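Hypothetical protein (Pseudomonas aeruginosa, PDB 2IGS) is of unknown function but belongs to a family grouped with the lysozyme-like proteins, which hints at, without establishing, a link to cell-wall glycans. Local coordinates at residues 89-94 / 169-173; 128-132 / 201-207. One frame throughout, in Å; residues are numbered along the deposited sequence.

Contact 1 (89-94 / 169-173); sequences RVCNVE and LPEDI
Pro170, the first residue of 169-173 to meet helix 87-113, lays its CB 4.0 Å from the carbonyl oxygen Val93 O. It holds the N-cap position of helix 171-177, where a ring that ties back its own nitrogen costs nothing, since no helical N-H is required there. The N-H groups of Glu171 and Asp172, at the start of the helix, reach that same oxygen through water. One water takes the N-H of Glu171 and donates to Val93 O; a second does the same between Asp172 N and Val93 O.

Glu171 crosses Val93 at about a right angle and, in one of its two conformers, brings OE1 to 3.4 Å from Val93 CG1. That methyl stands anti to the backbone N of Val93 (chi1 179°), which also sets it over the centre of one face of the Arg89 guanidinium, 3.9 Å above the plane. Valine thus supplies a small apolar lid to a charged group.

Asp172 forms an end-on, two-nitrogen salt bridge with Arg89. NH1 of Arg89 reaches Asp172 OD1 and NH2 reaches OD2, both at 2.8 Å and nearly straight; each oxygen uses its syn lone pair, and the two planes are only 10° apart. The long, extended arginine chain is what spans the gap. Its NH1 is shared with Glu94 OE1, 3.0 Å away and met from above that carboxylate's plane, which makes a salt-bridge network of the three residues. Glu94 OE1 and Asp172 OD1 are 4.5 Å apart, and the shared NH1 probably offsets their like charges, while Arg82 pairs with Glu94 OE2.

Behind this surface junction, Pro170 and Ile173 rest on helix 203-216, Pro170 also touches Ser101 farther along helix 87-113, and Val90 packs against helix 63-82, with Cys91 disulfide-bonded to Cys27.

Contact 2 (128-132 / 201-207); sequences YPTDV and LRYTTAV
Thr130 points its methyl, CG2, into the start of helix 203-216, where it lies 3.3 Å from Arg202 C and 3.4 Å from Tyr203 N. Its OG1 sits between the backbone N and the carbonyl carbon (chi1 52°), which turns CG2 to the helix start. The methyl meets the peptide linking the N-cap residue Arg202 to the helix, with Ala206 CB a little farther off.

Beside it, the Pro129 ring crosses the Tyr203 side chain at a slant, bringing CG within 3.7 Å of Tyr203 CD2. An anti chi1 (174°) carries the tyrosine ring out to the proline, and its hydroxyl is hydrogen-bonded to Trp42 O. The neighbouring proline ring carbon, CB, approaches Ala206 CB at 4.2 Å. Alanine suits this place: its single methyl comes within 3.1 Å of Pro129 O, a tight fit even for a side chain this small, and Thr130 and Ala206 have the nearest CA atoms of the two segments. At the margin Val132 CG2 reaches Leu201 CD1, 4.4 Å away, a loose branched-chain contact.

The loop presents these side chains from a type I turn, Tyr128 to Asp131, in which proline's fixed phi suits the second position. Asp131 OD2 accepts from Tyr128 N at 3.0 Å, bracing the turn.

The chemistry across the interface is therefore largely apolar and depends on shape, methyls and ring carbons packing on one another and on backbone. Polar groups beside it find partners that do not bridge the two segments: Pro129 O bonds Ser151 OG, outside both, and Arg202 N bonds Thr205 OG1 within its own segment.

In the fold
Contact 1 lies at the surface, its centre about 14 Å from that of the chain, whereas contact 2 is buried, its centre about 5 Å from the same point. The two contact centres are 16 Å apart, and their segments alternate along the sequence. Helix 203-216 is common ground: 201-207 leads into it, and 169-173 packs on it, so the contacts touch directly where Ile173 CD1 lies 3.6 Å from Thr205 O. The chemistry follows the setting. Contact 1 relies on charged groups and bridging water at a helix start, while contact 2 relies on close apolar packing of a turn against another helix start.

Contact 1 (89-94 / 169-173)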
# COMPACT_ATOMS: atom_id res chain seq x y z
N ARG F 89 -25.74 2.54 53.41
CA ARG F 89 -24.82 1.77 52.54
C ARG F 89 -25.49 1.31 51.26
O ARG F 89 -24.94 1.46 50.16
CB ARG F 89 -24.24 0.55 53.29
CG ARG F 89 -22.93 0.06 52.71
CD ARG F 89 -22.34 -1.18 53.38
NE ARG F 89 -21.00 -1.43 52.83
CZ ARG F 89 -20.76 -2.01 51.64
NH1 ARG F 89 -21.75 -2.45 50.86
NH2 ARG F 89 -19.50 -2.15 51.24
N VAL F 90 -26.67 0.72 51.41
CA VAL F 90 -27.44 0.22 50.28
C VAL F 90 -27.61 1.35 49.27
O VAL F 90 -27.36 1.18 48.09
CB VAL F 90 -28.80 -0.37 50.73
CG1 VAL F 90 -29.71 -0.58 49.54
CG2 VAL F 90 -28.60 -1.69 51.51
N CYS F 91 -27.97 2.53 49.75
CA CYS F 91 -28.22 3.67 48.88
C CYS F 91 -26.98 4.33 48.30
O CYS F 91 -26.86 4.47 47.08
CB CYS F 91 -29.06 4.71 49.61
SG CYS F 91 -30.70 4.05 49.94
N ASN F 92 -26.06 4.71 49.18
CA ASN F 92 -24.91 5.54 48.82
C ASN F 92 -23.61 4.79 48.57
O ASN F 92 -22.64 5.39 48.12
CB ASN F 92 -24.71 6.63 49.88
CG ASN F 92 -25.98 7.43 50.14
OD1 ASN F 92 -26.80 7.63 49.24
ND2 ASN F 92 -26.14 7.90 51.38
N VAL F 93 -23.58 3.49 48.85
CA VAL F 93 -22.41 2.68 48.45
C VAL F 93 -22.73 1.69 47.33
O VAL F 93 -21.94 1.53 46.40
CB VAL F 93 -21.74 1.98 49.67
CG1 VAL F 93 -20.54 1.11 49.22
CG2 VAL F 93 -21.29 3.02 50.71
N GLU F 94 -23.90 1.07 47.39
CA GLU F 94 -24.26 -0.01 46.47
C GLU F 94 -25.09 0.40 45.26
O GLU F 94 -24.71 0.15 44.11
CB GLU F 94 -24.92 -1.15 47.25
CG GLU F 94 -24.09 -1.61 48.46
CD GLU F 94 -24.83 -2.58 49.37
OE1 GLU F 94 -24.71 -2.46 50.61
OE2 GLU F 94 -25.55 -3.46 48.86
N LEU F 169 -16.61 2.88 38.92
CA LEU F 169 -17.11 1.61 39.41
C LEU F 169 -17.47 1.71 40.90
O LEU F 169 -16.68 2.26 41.68
CB LEU F 169 -16.03 0.56 39.20
CG LEU F 169 -16.32 -0.92 38.96
CD1 LEU F 169 -17.48 -1.16 38.01
CD2 LEU F 169 -15.05 -1.55 38.41
N PRO F 170 -18.67 1.22 41.31
CA PRO F 170 -18.98 1.22 42.74
C PRO F 170 -17.95 0.43 43.54
O PRO F 170 -17.33 -0.51 43.01
CB PRO F 170 -20.35 0.51 42.82
CG PRO F 170 -20.52 -0.18 41.52
CD PRO F 170 -19.77 0.66 40.51
N GLU F 171 -17.78 0.84 44.80
CA GLU F 171 -16.81 0.28 45.75
C GLU F 171 -16.73 -1.25 45.73
O GLU F 171 -15.64 -1.82 45.59
CB GLU F 171 -17.13 0.75 47.18
CG GLU F 171 -16.77 2.20 47.47
CD GLU F 171 -17.27 2.69 48.83
OE1 GLU F 171 -17.27 1.90 49.80
OE2 GLU F 171 -17.66 3.88 48.92
N ASP F 172 -17.88 -1.90 45.88
CA ASP F 172 -17.95 -3.36 46.10
C ASP F 172 -17.48 -4.20 44.90
O ASP F 172 -16.89 -5.26 45.09
CB ASP F 172 -19.36 -3.78 46.53
CG ASP F 172 -19.69 -3.34 47.95
OD1 ASP F 172 -20.89 -3.24 48.27
OD2 ASP F 172 -18.75 -3.11 48.75
N ILE F 173 -17.74 -3.71 43.69
CA ILE F 173 -17.23 -4.32 42.47
C ILE F 173 -15.72 -4.08 42.33
O ILE F 173 -14.96 -4.99 41.99
CB ILE F 173 -18.01 -3.85 41.21
CG1 ILE F 173 -19.52 -3.99 41.44
CG2 ILE F 173 -17.59 -4.66 39.98
CD1 ILE F 173 -20.38 -3.65 40.24
O HOH W 1 -19.51 2.86 45.74
O HOH W 2 -20.60 -0.79 45.83

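Contact 2 (128-132 / 201-207)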
# COMPACT_ATOMS: atom_id res chain seq x y z
N TYR F 128 -22.07 -16.04 28.90
CA TYR F 128 -22.85 -15.39 29.97
C TYR F 128 -22.15 -14.16 30.57
O TYR F 128 -20.91 -14.12 30.60
CB TYR F 128 -23.18 -16.42 31.05
CG TYR F 128 -23.97 -17.55 30.43
CD1 TYR F 128 -25.31 -17.37 30.10
CD2 TYR F 128 -23.37 -18.75 30.12
CE1 TYR F 128 -26.03 -18.37 29.50
CE2 TYR F 128 -24.07 -19.77 29.50
CZ TYR F 128 -25.41 -19.56 29.18
OH TYR F 128 -26.13 -20.57 28.59
N PRO F 129 -22.92 -13.16 31.05
CA PRO F 129 -22.23 -11.94 31.49
C PRO F 129 -21.40 -12.17 32.73
O PRO F 129 -20.44 -11.44 32.97
CB PRO F 129 -23.39 -10.96 31.76
CG PRO F 129 -24.56 -11.83 32.05
CD PRO F 129 -24.38 -13.05 31.20
N THR F 130 -21.76 -13.18 33.52
CA THR F 130 -21.07 -13.51 34.75
C THR F 130 -19.95 -14.53 34.55
O THR F 130 -19.38 -15.02 35.52
CB THR F 130 -22.05 -14.09 35.76
OG1 THR F 130 -22.77 -15.16 35.13
CG2 THR F 130 -23.04 -13.02 36.24
N ASP F 131 -19.64 -14.89 33.31
CA ASP F 131 -18.64 -15.93 33.08
C ASP F 131 -17.25 -15.45 33.55
O ASP F 131 -16.89 -14.24 33.44
CB ASP F 131 -18.60 -16.36 31.60
CG ASP F 131 -19.60 -17.48 31.26
OD1 ASP F 131 -20.09 -18.18 32.17
OD2 ASP F 131 -19.90 -17.67 30.06
N VAL F 132 -16.50 -16.40 34.09
CA VAL F 132 -15.10 -16.21 34.44
C VAL F 132 -14.29 -17.32 33.79
O VAL F 132 -14.57 -18.53 33.97
CB VAL F 132 -14.87 -16.12 35.97
CG1 VAL F 132 -13.41 -15.79 36.29
CG2 VAL F 132 -15.80 -15.06 36.58
N LEU F 201 -20.07 -12.47 41.41
CA LEU F 201 -20.66 -11.72 40.31
C LEU F 201 -22.13 -12.02 40.13
O LEU F 201 -22.57 -13.16 40.34
CB LEU F 201 -19.92 -11.94 38.98
CG LEU F 201 -18.62 -11.18 38.70
CD1 LEU F 201 -18.17 -11.44 37.28
CD2 LEU F 201 -18.75 -9.66 38.95
N ARG F 202 -22.89 -10.99 39.76
CA ARG F 202 -24.26 -11.19 39.32
C ARG F 202 -24.45 -10.57 37.96
O ARG F 202 -23.61 -9.80 37.52
CB ARG F 202 -25.28 -10.68 40.35
CG ARG F 202 -25.43 -11.62 41.57
CD ARG F 202 -25.78 -10.84 42.82
NE ARG F 202 -26.38 -9.57 42.45
CZ ARG F 202 -26.00 -8.38 42.90
NH1 ARG F 202 -25.02 -8.27 43.80
NH2 ARG F 202 -26.63 -7.30 42.45
N TYR F 203 -25.54 -10.94 37.28
CA TYR F 203 -25.84 -10.49 35.93
C TYR F 203 -25.71 -8.98 35.86
O TYR F 203 -25.03 -8.44 35.00
CB TYR F 203 -27.27 -10.95 35.59
CG TYR F 203 -27.87 -10.48 34.28
CD1 TYR F 203 -28.34 -9.17 34.13
CD2 TYR F 203 -28.04 -11.36 33.23
CE1 TYR F 203 -28.94 -8.76 32.92
CE2 TYR F 203 -28.64 -10.96 32.04
CZ TYR F 203 -29.08 -9.67 31.88
OH TYR F 203 -29.66 -9.29 30.69
N THR F 204 -26.36 -8.33 36.81
CA THR F 204 -26.46 -6.90 36.94
C THR F 204 -25.11 -6.19 37.22
O THR F 204 -24.80 -5.14 36.63
CB THR F 204 -27.54 -6.66 38.01
OG1 THR F 204 -28.54 -5.75 37.56
CG2 THR F 204 -27.01 -6.33 39.36
N THR F 205 -24.30 -6.78 38.10
CA THR F 205 -22.99 -6.21 38.48
C THR F 205 -21.86 -6.57 37.49
O THR F 205 -20.89 -5.82 37.36
CB THR F 205 -22.55 -6.67 39.87
OG1 THR F 205 -22.69 -8.09 39.95
CG2 THR F 205 -23.38 -5.98 41.00
N ALA F 206 -21.98 -7.72 36.84
CA ALA F 206 -21.14 -8.08 35.67
C ALA F 206 -21.32 -7.07 34.53
O ALA F 206 -20.36 -6.71 33.87
CB ALA F 206 -21.47 -9.46 35.18
N VAL F 207 -22.56 -6.63 34.29
CA VAL F 207 -22.78 -5.63 33.24
C VAL F 207 -22.19 -4.27 33.66
O VAL F 207 -21.65 -3.56 32.82
CB VAL F 207 -24.28 -5.49 32.83
CG1 VAL F 207 -24.47 -4.27 31.94
CG2 VAL F 207 -24.83 -6.78 32.16